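Local coordinates for protein ubiquitin-conjugating enzyme E2, putative (Plasmodium falciparum, PDB 2Q0V) that probably takes part in ubiquitin conjugation as a member of the E2 family, related to the UBE2V-type E2 variants, at residues Ile61-Phe69 and Leu132-Arg143; Asp86-Asp94 and Cys105-Leu116. All coordinates share one frame; numbering follows the deposited sequence.

Interaction 1. Residues Ile61-Phe69 and Leu132-Arg143; sequences IFGQPGTVF and LRQEMLSSANKR
Arg133 NH2 donates to Phe62 O at 2.9 Å, the shorter of two hydrogen bonds that join the end of strand 56-62 and its following loop to the end of helix 125-135 and the turns after it in this ubiquitin-conjugating (UBC) fold. The bond is bent, 148° at the hydrogen, and NH2 stands above the carbonyl plane instead of on a lone pair. A turn at chi3 (95°) folds the arginine back to that carbonyl, while NE makes a weak bond to Glu40 O. The Gln64 side chain crosses the arginine at about a right angle, over one face of the guanidinium.

The buried Met136, CG anti to its carbonyl carbon and the chain extended beyond, runs across the Phe69 ring: CG sits over one face, 3.8 Å from the ring centroid, as a CH-pi contact, and SD follows obliquely in a Met-aromatic contact. Val68 CG2 covers the opposite face of Phe69, so the ring is held between a neighbour in sequence and the methionine. Further along, Met136 CE reaches Ile61 CG2 at 3.7 Å, and Ile61 CD1 meets Leu132 CB at 3.5 Å, those two side chains crossing nearly perpendicularly.

Past the type II turn from Gln64 to Thr67, whose Gly66 has a backbone conformation suited to glycine, Val68 N donates to Lys142 O at 3.1 Å and 158°. Thr67 OG1 accepts from Phe69 N in an ST turn, and Thr67 CG2 packs on Lys142 CB at 3.8 Å. Asn141, with CB near Phe69 CZ, ties the turns after the helix together: its OD1 accepts from Ser100 N, and its ND2 donates at 2.7 Å to Glu135 O, a carbonyl also bonded by Ser138 N and Ser138 OG.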
loop_
_atom_site.group_PDB
_atom_site.type_symbol
_atom_site.label_atom_id
_atom_site.label_comp_id
_atom_site.label_asym_id
_atom_site.label_seq_id
_atom_site.Cartn_x
_atom_site.Cartn_y
_atom_site.Cartn_z
ATOM N N ILE A 61 -6.999 3.404 -0.777
ATOM C CA ILE A 61 -6.622 4.637 -0.104
ATOM C C ILE A 61 -7.722 5.708 -0.341
ATOM O O ILE A 61 -8.032 6.059 -1.492
ATOM C CB ILE A 61 -5.271 5.184 -0.656
ATOM C CG1 ILE A 61 -4.091 4.342 -0.180
ATOM C CG2 ILE A 61 -5.020 6.616 -0.220
ATOM C CD1 ILE A 61 -2.783 4.736 -0.892
ATOM N N PHE A 62 -8.291 6.224 0.746
ATOM C CA PHE A 62 -9.048 7.475 0.692
ATOM C C PHE A 62 -8.129 8.699 0.536
ATOM O O PHE A 62 -7.130 8.846 1.249
ATOM C CB PHE A 62 -9.917 7.605 1.928
ATOM C CG PHE A 62 -10.775 8.845 1.959
ATOM C CD1 PHE A 62 -10.792 9.663 3.093
ATOM C CD2 PHE A 62 -11.586 9.196 0.870
ATOM C CE1 PHE A 62 -11.609 10.840 3.137
ATOM C CE2 PHE A 62 -12.391 10.346 0.905
ATOM C CZ PHE A 62 -12.404 11.171 2.042
ATOM N N GLY A 63 -8.455 9.552 -0.428
ATOM C CA GLY A 63 -7.761 10.820 -0.617
ATOM C C GLY A 63 -7.747 11.685 0.624
ATOM O O GLY A 63 -8.604 11.594 1.495
ATOM N N GLN A 64 -6.749 12.537 0.713
ATOM C CA GLN A 64 -6.539 13.331 1.909
ATOM C C GLN A 64 -7.429 14.627 1.885
ATOM O O GLN A 64 -7.399 15.393 0.901
ATOM C CB GLN A 64 -5.020 13.598 2.002
ATOM C CG GLN A 64 -4.416 13.899 3.350
ATOM C CD GLN A 64 -4.651 12.902 4.464
ATOM O OE1 GLN A 64 -3.880 11.957 4.655
ATOM N NE2 GLN A 64 -5.633 13.189 5.295
ATOM N N PRO A 65 -8.270 14.840 2.924
ATOM C CA PRO A 65 -9.042 16.106 2.953
ATOM C C PRO A 65 -8.157 17.361 2.855
ATOM O O PRO A 65 -7.105 17.472 3.541
ATOM C CB PRO A 65 -9.772 16.070 4.297
ATOM C CG PRO A 65 -9.748 14.607 4.741
ATOM C CD PRO A 65 -8.578 13.949 4.061
ATOM N N GLY A 66 -8.573 18.273 1.972
ATOM C CA GLY A 66 -7.929 19.567 1.804
ATOM C C GLY A 66 -6.878 19.574 0.716
ATOM O O GLY A 66 -5.992 20.434 0.711
ATOM N N THR A 67 -6.963 18.628 -0.215
ATOM C CA THR A 67 -5.911 18.455 -1.211
ATOM C C THR A 67 -6.604 18.176 -2.526
ATOM O O THR A 67 -7.820 17.971 -2.550
ATOM C CB THR A 67 -4.957 17.267 -0.823
ATOM O OG1 THR A 67 -5.704 16.043 -0.744
ATOM C CG2 THR A 67 -4.323 17.510 0.528
ATOM N N VAL A 68 -5.851 18.141 -3.615
ATOM C CA VAL A 68 -6.416 17.756 -4.907
ATOM C C VAL A 68 -6.948 16.306 -4.932
ATOM O O VAL A 68 -7.524 15.863 -5.943
ATOM C CB VAL A 68 -5.351 17.891 -6.017
ATOM C CG1 VAL A 68 -5.067 19.385 -6.323
ATOM C CG2 VAL A 68 -4.072 17.171 -5.614
ATOM N N PHE A 69 -6.720 15.570 -3.838
ATOM C CA PHE A 69 -7.044 14.133 -3.723
ATOM C C PHE A 69 -8.338 13.958 -2.933
ATOM O O PHE A 69 -8.914 12.880 -2.894
ATOM C CB PHE A 69 -5.912 13.374 -3.005
ATOM C CG PHE A 69 -4.558 13.562 -3.632
ATOM C CD1 PHE A 69 -3.644 14.466 -3.081
ATOM C CD2 PHE A 69 -4.208 12.864 -4.773
ATOM C CE1 PHE A 69 -2.405 14.659 -3.638
ATOM C CE2 PHE A 69 -2.960 13.059 -5.361
ATOM C CZ PHE A 69 -2.057 13.973 -4.789
ATOM N N LEU A 132 1.559 6.439 1.774
ATOM C CA LEU A 132 1.002 6.998 0.548
ATOM C C LEU A 132 -0.051 8.065 0.833
ATOM O O LEU A 132 -0.070 9.110 0.184
ATOM C CB LEU A 132 0.462 5.885 -0.356
ATOM C CG LEU A 132 1.550 5.017 -1.037
ATOM C CD1 LEU A 132 0.895 3.795 -1.745
ATOM C CD2 LEU A 132 2.375 5.837 -2.004
ATOM N N ARG A 133 -0.878 7.839 1.848
ATOM C CA ARG A 133 -1.827 8.858 2.219
ATOM C C ARG A 133 -1.144 10.112 2.788
ATOM O O ARG A 133 -1.644 11.205 2.611
ATOM C CB ARG A 133 -2.843 8.309 3.204
ATOM C CG ARG A 133 -4.205 8.740 2.873
ATOM C CD ARG A 133 -5.256 7.750 3.336
ATOM N NE ARG A 133 -5.729 8.176 4.634
ATOM C CZ ARG A 133 -6.471 9.255 4.874
ATOM N NH1 ARG A 133 -6.792 9.529 6.121
ATOM N NH2 ARG A 133 -6.899 10.035 3.906
ATOM N N GLN A 134 0.008 9.955 3.440
ATOM C CA GLN A 134 0.742 11.103 3.980
ATOM C C GLN A 134 1.465 11.894 2.925
ATOM O O GLN A 134 1.554 13.111 3.014
ATOM C CB GLN A 134 1.683 10.666 5.091
ATOM C CG GLN A 134 0.861 10.233 6.333
ATOM C CD GLN A 134 0.505 11.408 7.242
ATOM O OE1 GLN A 134 1.265 12.381 7.363
ATOM N NE2 GLN A 134 -0.618 11.311 7.896
ATOM N N GLU A 135 1.961 11.193 1.912
ATOM C CA GLU A 135 2.536 11.825 0.744
ATOM C C GLU A 135 1.599 12.800 0.040
ATOM O O GLU A 135 2.077 13.716 -0.614
ATOM C CB GLU A 135 2.976 10.768 -0.267
ATOM C CG GLU A 135 4.303 10.142 0.077
ATOM C CD GLU A 135 5.407 11.153 0.274
ATOM O OE1 GLU A 135 5.841 11.774 -0.737
ATOM O OE2 GLU A 135 5.848 11.316 1.443
ATOM N N MET A 136 0.288 12.570 0.143
ATOM C CA MET A 136 -0.718 13.419 -0.477
ATOM C C MET A 136 -0.743 14.792 0.169
ATOM O O MET A 136 -1.104 15.763 -0.487
ATOM C CB MET A 136 -2.105 12.802 -0.356
ATOM C CG MET A 136 -2.365 11.646 -1.263
ATOM S SD MET A 136 -3.838 10.875 -0.654
ATOM C CE MET A 136 -4.081 9.736 -2.040
ATOM N N LEU A 137 -0.354 14.850 1.451
ATOM C CA LEU A 137 -0.267 16.102 2.215
ATOM C C LEU A 137 0.953 16.936 1.893
ATOM O O LEU A 137 1.029 18.088 2.309
ATOM C CB LEU A 137 -0.288 15.854 3.726
ATOM C CG LEU A 137 -1.572 15.309 4.328
ATOM C CD1 LEU A 137 -1.346 15.047 5.786
ATOM C CD2 LEU A 137 -2.753 16.250 4.101
ATOM N N SER A 138 1.914 16.398 1.159
ATOM C CA SER A 138 3.144 17.170 0.962
ATOM C C SER A 138 2.917 18.261 -0.068
ATOM O O SER A 138 1.946 18.189 -0.822
ATOM C CB SER A 138 4.318 16.282 0.563
ATOM O OG SER A 138 4.218 15.940 -0.793
ATOM N N SER A 139 3.830 19.240 -0.121
ATOM C CA SER A 139 3.674 20.422 -0.962
ATOM C C SER A 139 4.040 20.163 -2.424
ATOM O O SER A 139 3.596 20.892 -3.337
ATOM C CB SER A 139 4.473 21.604 -0.389
ATOM O OG SER A 139 3.860 22.063 0.824
ATOM N N ALA A 140 4.848 19.130 -2.651
ATOM C CA ALA A 140 5.120 18.674 -4.010
ATOM C C ALA A 140 3.910 17.937 -4.635
ATOM O O ALA A 140 3.876 17.739 -5.857
ATOM C CB ALA A 140 6.346 17.802 -4.028
ATOM N N ASN A 141 2.923 17.554 -3.811
ATOM C CA ASN A 141 1.773 16.755 -4.285
ATOM C C ASN A 141 0.397 17.396 -4.117
ATOM O O ASN A 141 -0.450 17.241 -4.985
ATOM C CB ASN A 141 1.723 15.353 -3.636
ATOM C CG ASN A 141 2.922 14.487 -3.954
ATOM O OD1 ASN A 141 3.420 14.431 -5.076
ATOM N ND2 ASN A 141 3.363 13.756 -2.959
ATOM N N LYS A 142 0.157 18.072 -2.995
ATOM C CA LYS A 142 -1.210 18.480 -2.609
ATOM C C LYS A 142 -1.943 19.489 -3.512
ATOM O O LYS A 142 -3.158 19.633 -3.397
ATOM C CB LYS A 142 -1.226 19.008 -1.184
ATOM C CG LYS A 142 -0.687 20.421 -1.047
ATOM C CD LYS A 142 -0.260 20.611 0.358
ATOM C CE LYS A 142 -0.550 21.973 0.841
ATOM N NZ LYS A 142 0.251 22.132 2.085
ATOM N N ARG A 143 -1.199 20.184 -4.374
ATOM C CA ARG A 143 -1.750 21.135 -5.337
ATOM C C ARG A 143 -1.515 20.660 -6.760
ATOM O O ARG A 143 -1.737 21.407 -7.705
ATOM C CB ARG A 143 -1.119 22.526 -5.158
ATOM C CG ARG A 143 -1.693 23.323 -3.989
ATOM C CD ARG A 143 -0.979 24.671 -3.806
ATOM N NE ARG A 143 0.448 24.489 -3.502
ATOM C CZ ARG A 143 0.983 24.543 -2.277
ATOM N NH1 ARG A 143 2.294 24.347 -2.132
ATOM N NH2 ARG A 143 0.222 24.793 -1.202
#

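Interaction 2. Residues Asp86-Asp94 and Cys105-Leu116; sequences DSPPTVKFD and CGRVIKNNLHIL
Strand 90-93 and residues 106-108 run antiparallel over a short bridge, Lys92 and Arg107 forming a non-hydrogen-bonded pair between two backbone bonds, Val108 N to Val91 O at 2.8 Å and Phe93 N to Gly106 O at 2.7 Å. The first is almost straight, 176° at the hydrogen. Where the ladder opens, a water accepts from Val91 N and donates to Val108 O.

Val91 and Val108 lie side by side and point the same way, CG1 of Val91 meeting CG2 of Val108 at 3.5 Å. Lys92 and Arg107 do likewise, Lys92 NZ coming over a face of the guanidinium, 3.1 Å from Arg107 NH2. Both are donors, an unfavourable approach of like charges at the surface. Gly106 has a positive phi of 91° that favours glycine, and its O lies at the edge of the Phe93 ring. Farther along, Leu116 CD2 rests on Pro88 CB at 4.0 Å. Starting at Tyr84, the UBC-fold Tyr-Pro-x-x-Pro-Pro sequence ends at Pro88 and Pro89, leading into the outermost strand.

Strand 73-79 pairs with the other side of strand 90-93, Phe93 packing on its Tyr74 and Leu76, while Pro89 and Ile115 both touch Ile128 of helix 125-135.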
loop_
_atom_site.group_PDB
_atom_site.type_symbol
_atom_site.label_atom_id
_atom_site.label_comp_id
_atom_site.label_asym_id
_atom_site.label_seq_id
_atom_site.Cartn_x
_atom_site.Cartn_y
_atom_site.Cartn_z
ATOM N N ASP A 86 11.296 -9.366 4.378
ATOM C CA ASP A 86 12.653 -8.821 4.358
ATOM C C ASP A 86 12.914 -7.885 3.172
ATOM O O ASP A 86 13.751 -6.977 3.258
ATOM C CB ASP A 86 13.696 -9.940 4.471
ATOM C CG ASP A 86 13.663 -10.605 5.834
ATOM O OD1 ASP A 86 14.029 -9.944 6.848
ATOM O OD2 ASP A 86 13.234 -11.773 5.899
ATOM N N SER A 87 12.181 -8.100 2.084
ATOM C CA SER A 87 12.240 -7.241 0.914
ATOM C C SER A 87 10.924 -6.470 0.764
ATOM O O SER A 87 9.878 -6.988 1.145
ATOM C CB SER A 87 12.488 -8.087 -0.338
ATOM O OG SER A 87 13.814 -8.610 -0.326
ATOM N N PRO A 88 10.975 -5.237 0.200
ATOM C CA PRO A 88 9.736 -4.476 0.048
ATOM C C PRO A 88 8.795 -5.109 -0.975
ATOM O O PRO A 88 9.252 -5.730 -1.936
ATOM C CB PRO A 88 10.225 -3.099 -0.420
ATOM C CG PRO A 88 11.493 -3.374 -1.102
ATOM C CD PRO A 88 12.137 -4.473 -0.305
ATOM N N PRO A 89 7.477 -4.943 -0.790
ATOM C CA PRO A 89 6.586 -5.398 -1.847
ATOM C C PRO A 89 6.671 -4.430 -3.023
ATOM O O PRO A 89 7.278 -3.358 -2.891
ATOM C CB PRO A 89 5.198 -5.314 -1.204
ATOM C CG PRO A 89 5.397 -4.930 0.212
ATOM C CD PRO A 89 6.748 -4.338 0.336
ATOM N N THR A 90 6.095 -4.808 -4.164
ATOM C CA THR A 90 5.909 -3.868 -5.268
ATOM C C THR A 90 4.534 -3.256 -5.099
ATOM O O THR A 90 3.569 -3.944 -4.709
ATOM C CB THR A 90 6.014 -4.518 -6.710
ATOM O OG1 THR A 90 4.936 -5.440 -6.926
ATOM C CG2 THR A 90 7.329 -5.226 -6.910
ATOM N N VAL A 91 4.453 -1.962 -5.396
ATOM C CA VAL A 91 3.241 -1.196 -5.205
ATOM C C VAL A 91 2.872 -0.529 -6.521
ATOM O O VAL A 91 3.697 0.147 -7.138
ATOM C CB VAL A 91 3.408 -0.114 -4.068
ATOM C CG1 VAL A 91 2.075 0.585 -3.763
ATOM C CG2 VAL A 91 4.012 -0.720 -2.806
ATOM N N LYS A 92 1.627 -0.728 -6.950
ATOM C CA LYS A 92 1.092 0.029 -8.075
ATOM C C LYS A 92 -0.370 0.452 -7.937
ATOM O O LYS A 92 -1.229 -0.278 -7.404
ATOM C CB LYS A 92 1.358 -0.651 -9.432
ATOM C CG LYS A 92 0.857 -2.051 -9.605
ATOM C CD LYS A 92 1.668 -2.762 -10.709
ATOM C CE LYS A 92 3.125 -3.091 -10.253
ATOM N NZ LYS A 92 4.020 -3.790 -11.282
ATOM N N PHE A 93 -0.619 1.665 -8.406
ATOM C CA PHE A 93 -1.951 2.196 -8.469
ATOM C C PHE A 93 -2.625 1.621 -9.712
ATOM O O PHE A 93 -2.034 1.574 -10.804
ATOM C CB PHE A 93 -1.911 3.718 -8.562
ATOM C CG PHE A 93 -1.757 4.409 -7.250
ATOM C CD1 PHE A 93 -0.502 4.622 -6.709
ATOM C CD2 PHE A 93 -2.884 4.858 -6.548
ATOM C CE1 PHE A 93 -0.360 5.262 -5.497
ATOM C CE2 PHE A 93 -2.751 5.510 -5.330
ATOM C CZ PHE A 93 -1.492 5.718 -4.803
ATOM N N ASP A 94 -3.852 1.161 -9.510
ATOM C CA ASP A 94 -4.760 0.831 -10.578
ATOM C C ASP A 94 -5.516 2.131 -10.954
ATOM O O ASP A 94 -5.694 2.418 -12.127
ATOM C CB ASP A 94 -5.712 -0.285 -10.118
ATOM C CG ASP A 94 -4.960 -1.547 -9.619
ATOM O OD1 ASP A 94 -4.018 -2.040 -10.298
ATOM O OD2 ASP A 94 -5.315 -2.074 -8.537
ATOM N N CYS A 105 3.108 4.811 -15.253
ATOM C CA CYS A 105 2.200 3.655 -15.265
ATOM C C CYS A 105 1.531 3.374 -13.919
ATOM O O CYS A 105 0.817 2.377 -13.766
ATOM C CB CYS A 105 2.926 2.396 -15.737
ATOM S SG CYS A 105 3.473 2.536 -17.433
ATOM N N GLY A 106 1.766 4.243 -12.944
ATOM C CA GLY A 106 1.110 4.112 -11.647
ATOM C C GLY A 106 1.907 3.284 -10.669
ATOM O O GLY A 106 1.403 2.916 -9.607
ATOM N N ARG A 107 3.150 2.955 -11.005
ATOM C CA ARG A 107 3.873 2.193 -10.021
ATOM C C ARG A 107 4.740 3.052 -9.129
ATOM O O ARG A 107 5.215 4.116 -9.547
ATOM C CB ARG A 107 4.407 0.821 -10.501
ATOM C CG ARG A 107 5.784 0.631 -11.044
ATOM C CD ARG A 107 6.082 -0.909 -10.957
ATOM N NE ARG A 107 6.739 -1.529 -12.137
ATOM C CZ ARG A 107 6.134 -1.918 -13.279
ATOM N NH1 ARG A 107 6.858 -2.476 -14.251
ATOM N NH2 ARG A 107 4.822 -1.741 -13.483
ATOM N N VAL A 108 4.818 2.656 -7.861
ATOM C CA VAL A 108 5.519 3.465 -6.887
ATOM C C VAL A 108 7.023 3.404 -7.142
ATOM O O VAL A 108 7.598 2.328 -7.350
ATOM C CB VAL A 108 5.095 3.126 -5.414
ATOM C CG1 VAL A 108 5.920 3.915 -4.391
ATOM C CG2 VAL A 108 3.582 3.416 -5.233
ATOM N N ILE A 109 7.622 4.587 -7.217
ATOM C CA ILE A 109 9.046 4.734 -7.405
ATOM C C ILE A 109 9.685 4.593 -6.026
ATOM O O ILE A 109 9.608 5.491 -5.196
ATOM C CB ILE A 109 9.395 6.094 -8.067
ATOM C CG1 ILE A 109 8.545 6.321 -9.318
ATOM C CG2 ILE A 109 10.858 6.148 -8.413
ATOM C CD1 ILE A 109 8.472 7.797 -9.760
ATOM N N LYS A 110 10.284 3.427 -5.803
ATOM C CA LYS A 110 10.868 3.020 -4.537
ATOM C C LYS A 110 11.760 4.102 -3.910
ATOM O O LYS A 110 11.652 4.378 -2.724
ATOM C CB LYS A 110 11.612 1.693 -4.746
ATOM C CG LYS A 110 12.630 1.309 -3.674
ATOM C CD LYS A 110 13.600 0.208 -4.140
ATOM C CE LYS A 110 12.882 -1.161 -4.206
ATOM N NZ LYS A 110 13.827 -2.327 -4.402
ATOM N N ASN A 111 12.590 4.749 -4.721
ATOM C CA ASN A 111 13.551 5.724 -4.216
ATOM C C ASN A 111 12.967 7.087 -3.862
ATOM O O ASN A 111 13.641 7.922 -3.235
ATOM C CB ASN A 111 14.732 5.867 -5.181
ATOM C CG ASN A 111 15.635 4.641 -5.184
ATOM O OD1 ASN A 111 15.882 4.031 -4.133
ATOM N ND2 ASN A 111 16.138 4.270 -6.368
ATOM N N ASN A 112 11.710 7.299 -4.246
ATOM C CA ASN A 112 10.968 8.503 -3.878
ATOM C C ASN A 112 10.005 8.363 -2.685
ATOM O O ASN A 112 9.222 9.261 -2.423
ATOM C CB ASN A 112 10.202 9.022 -5.093
ATOM C CG ASN A 112 11.100 9.409 -6.216
ATOM O OD1 ASN A 112 12.293 9.100 -6.215
ATOM N ND2 ASN A 112 10.545 10.091 -7.188
ATOM N N LEU A 113 10.051 7.232 -1.992
ATOM C CA LEU A 113 9.231 6.989 -0.812
ATOM C C LEU A 113 10.167 6.363 0.240
ATOM O O LEU A 113 10.767 5.306 -0.022
ATOM C CB LEU A 113 8.038 6.076 -1.161
ATOM C CG LEU A 113 6.840 6.013 -0.195
ATOM C CD1 LEU A 113 6.056 7.336 -0.153
ATOM C CD2 LEU A 113 5.894 4.851 -0.468
ATOM N N HIS A 114 10.310 7.022 1.398
ATOM C CA HIS A 114 11.239 6.590 2.458
ATOM C C HIS A 114 11.084 5.143 2.816
ATOM O O HIS A 114 12.046 4.404 2.768
ATOM C CB HIS A 114 11.127 7.417 3.760
ATOM C CG HIS A 114 11.904 6.814 4.917
ATOM N ND1 HIS A 114 13.215 7.155 5.202
ATOM C CD2 HIS A 114 11.569 5.847 5.813
ATOM C CE1 HIS A 114 13.639 6.446 6.236
ATOM N NE2 HIS A 114 12.662 5.642 6.624
ATOM N N ILE A 115 9.879 4.721 3.182
ATOM C CA ILE A 115 9.726 3.374 3.711
ATOM C C ILE A 115 10.065 2.290 2.702
ATOM O O ILE A 115 10.373 1.182 3.110
ATOM C CB ILE A 115 8.340 3.103 4.395
ATOM C CG1 ILE A 115 7.184 3.348 3.435
ATOM C CG2 ILE A 115 8.167 3.890 5.704
ATOM C CD1 ILE A 115 6.588 2.063 3.007
ATOM N N LEU A 116 9.994 2.585 1.400
ATOM C CA LEU A 116 10.351 1.579 0.377
ATOM C C LEU A 116 11.829 1.621 0.093
ATOM O O LEU A 116 12.465 0.576 0.011
ATOM C CB LEU A 116 9.562 1.746 -0.926
ATOM C CG LEU A 116 8.053 1.437 -0.880
ATOM C CD1 LEU A 116 7.434 1.811 -2.211
ATOM C CD2 LEU A 116 7.741 -0.025 -0.514
HETATM O O HOH W 1 6.905 -0.381 -5.839
#

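In the fold
The centres of the two interactions lie about 17 Å apart. In chain order, interaction 2 falls wholly between the segments of interaction 1. Both reach the same four-stranded antiparallel sheet: 61-69 leaves the inner strand 56-62, and 86-94 includes the outermost strand 90-93, with strand 73-79 between them. Leu132 of helix 125-135 lies between the two interactions, its CD1 touching Val91 CG1 at 4.0 Å and its CD2 touching Leu113 and Val108. In catalytic E2s, the region after this outer strand carries the active-site cysteine, which UBE2V-type relatives lack; this chain probably belongs with those relatives, so a catalytic role for residues 105-116 is not established.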